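Local coordinates for EmGH1 (Erythrobacter marinus, PDB 5Z87), which probably hydrolyses beta-glucosidic bonds as a beta-glucosidase of glycosyl hydrolase family 3, at residues A61-P66 with E374-A379. Sequence-based numbering, arbitrary orientation.
Sequences AQLNCP and ERILAA
Q62 and I376 bury the most surface here, and they meet with the backbone of one against the side chain of the other. I376 CG2 lies 3.7 Å from the carbonyl oxygen Q62 O, and its other branch follows, with I376 CG1 at 3.9 Å from the same Q62 O. Both branches of the isoleucine thus rest on one backbone carbonyl. The CA atoms of Q62 and I376 are 7.0 Å apart, the closest such pair between the two segments. CG2 stands anti to the I376 backbone N, and CG1 lies beside that N (chi1 -63°). This rotation about the CA-CB bond turns both branches toward Q62 O.

The side chain of Q62 bends at chi2 (-66°) and crosses that of L377 at about a right angle. Its amide oxygen Q62 OE1 comes to 3.9 Å from the methyl L377 CD2. This is a van der Waals contact. The same oxygen accepts a hydrogen bond from K380 NZ, one turn further along the helix from I376. The buried amide therefore has a polar partner beside its apolar neighbours. L63 adds a looser apolar contact, with L63 CD2 4.2 Å from I376 CG1. No hydrogen bond joins the two segments.

A type I turn from A61 to N64 leads into the short strand 64-65. The contact packs this turn against helix 366-382 in the N-terminal glycosyl hydrolase family 3 domain, which belongs to the TIM-barrel fold group. It is structural packing away from the ligand pocket. L377 also touches A47 and L50 of helix 43-51, while I376 reaches Y309 of strand 309-311. Strand 64-65 itself pairs in parallel with strand 345-346.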
loop_
_atom_site.group_PDB
_atom_site.type_symbol
_atom_site.label_atom_id
_atom_site.label_comp_id
_atom_site.label_asym_id
_atom_site.label_seq_id
_atom_site.Cartn_x
_atom_site.Cartn_y
_atom_site.Cartn_z
ATOM N N ALA A 61 25.697 -31.766 -8.012
ATOM C CA ALA A 61 24.569 -32.557 -7.534
ATOM C C ALA A 61 24.120 -32.108 -6.145
ATOM O O ALA A 61 22.944 -32.255 -5.793
ATOM C CB ALA A 61 24.944 -34.043 -7.537
ATOM N N GLN A 62 25.038 -31.556 -5.350
ATOM C CA GLN A 62 24.700 -31.023 -4.038
ATOM C C GLN A 62 23.841 -29.757 -4.102
ATOM O O GLN A 62 23.418 -29.276 -3.048
ATOM C CB GLN A 62 25.989 -30.743 -3.250
ATOM C CG GLN A 62 26.862 -31.980 -3.029
ATOM C CD GLN A 62 26.196 -33.008 -2.130
ATOM O OE1 GLN A 62 25.735 -32.690 -1.026
ATOM N NE2 GLN A 62 26.111 -34.252 -2.613
ATOM N N LEU A 63 23.563 -29.209 -5.287
ATOM C CA LEU A 63 22.789 -27.976 -5.396
ATOM C C LEU A 63 21.335 -28.224 -5.778
ATOM O O LEU A 63 20.596 -27.265 -6.027
ATOM C CB LEU A 63 23.442 -27.024 -6.404
ATOM C CG LEU A 63 24.958 -26.848 -6.243
ATOM C CD1 LEU A 63 25.476 -25.759 -7.146
ATOM C CD2 LEU A 63 25.325 -26.541 -4.802
ATOM N N ASN A 64 20.905 -29.483 -5.829
ATOM C CA ASN A 64 19.544 -29.845 -6.204
ATOM C C ASN A 64 18.775 -30.321 -4.979
ATOM O O ASN A 64 19.333 -31.018 -4.126
ATOM C CB ASN A 64 19.551 -30.945 -7.270
ATOM C CG ASN A 64 20.450 -30.607 -8.447
ATOM O OD1 ASN A 64 20.482 -29.466 -8.889
ATOM N ND2 ASN A 64 21.187 -31.598 -8.956
ATOM N N CYS A 65 17.492 -29.947 -4.895
ATOM C CA CYS A 65 16.607 -30.389 -3.812
ATOM C C CYS A 65 15.190 -30.610 -4.331
ATOM O O CYS A 65 14.313 -29.749 -4.177
ATOM C CB CYS A 65 16.597 -29.376 -2.667
ATOM S SG CYS A 65 15.683 -29.926 -1.203
ATOM N N PRO A 66 14.923 -31.764 -4.945
ATOM C CA PRO A 66 13.558 -32.077 -5.387
ATOM C C PRO A 66 12.708 -32.554 -4.218
ATOM O O PRO A 66 13.181 -32.729 -3.094
ATOM C CB PRO A 66 13.762 -33.208 -6.403
ATOM C CG PRO A 66 14.936 -33.969 -5.823
ATOM C CD PRO A 66 15.854 -32.880 -5.228
ATOM N N GLU A 374 30.185 -25.799 -1.523
ATOM C CA GLU A 374 30.959 -25.837 -0.294
ATOM C C GLU A 374 30.122 -25.370 0.890
ATOM O O GLU A 374 30.236 -25.930 1.986
ATOM C CB GLU A 374 32.243 -25.008 -0.433
ATOM C CG GLU A 374 33.197 -25.250 0.734
ATOM C CD GLU A 374 34.552 -24.575 0.577
ATOM O OE1 GLU A 374 35.097 -24.575 -0.557
ATOM O OE2 GLU A 374 35.061 -24.047 1.598
ATOM N N ARG A 375 29.266 -24.356 0.685
ATOM C CA ARG A 375 28.342 -23.926 1.736
ATOM C C ARG A 375 27.452 -25.078 2.173
ATOM O O ARG A 375 27.293 -25.342 3.374
ATOM C CB ARG A 375 27.481 -22.753 1.243
ATOM C CG ARG A 375 28.222 -21.449 1.113
ATOM C CD ARG A 375 27.696 -20.616 -0.035
ATOM N NE ARG A 375 28.274 -19.278 -0.010
ATOM C CZ ARG A 375 27.903 -18.277 -0.801
ATOM N NH1 ARG A 375 26.944 -18.445 -1.702
ATOM N NH2 ARG A 375 28.503 -17.101 -0.692
ATOM N N ILE A 376 26.870 -25.777 1.194
ATOM C CA ILE A 376 26.010 -26.929 1.456
ATOM C C ILE A 376 26.750 -27.984 2.272
ATOM O O ILE A 376 26.241 -28.483 3.284
ATOM C CB ILE A 376 25.509 -27.515 0.129
ATOM C CG1 ILE A 376 24.649 -26.499 -0.614
ATOM C CG2 ILE A 376 24.750 -28.824 0.379
ATOM C CD1 ILE A 376 23.370 -26.170 0.122
ATOM N N LEU A 377 27.958 -28.353 1.826
ATOM C CA LEU A 377 28.744 -29.373 2.520
ATOM C C LEU A 377 29.059 -28.953 3.949
ATOM O O LEU A 377 28.968 -29.765 4.877
ATOM C CB LEU A 377 30.033 -29.641 1.746
ATOM C CG LEU A 377 29.771 -30.301 0.393
ATOM C CD1 LEU A 377 31.071 -30.395 -0.396
ATOM C CD2 LEU A 377 29.135 -31.665 0.578
ATOM N N ALA A 378 29.406 -27.680 4.152
ATOM C CA ALA A 378 29.735 -27.225 5.499
ATOM C C ALA A 378 28.525 -27.331 6.413
ATOM O O ALA A 378 28.649 -27.724 7.583
ATOM C CB ALA A 378 30.267 -25.791 5.457
ATOM N N ALA A 379 27.339 -27.014 5.883
ATOM C CA ALA A 379 26.126 -27.148 6.677
ATOM C C ALA A 379 25.878 -28.609 7.028
ATOM O O ALA A 379 25.497 -28.925 8.163
ATOM C CB ALA A 379 24.929 -26.549 5.927
#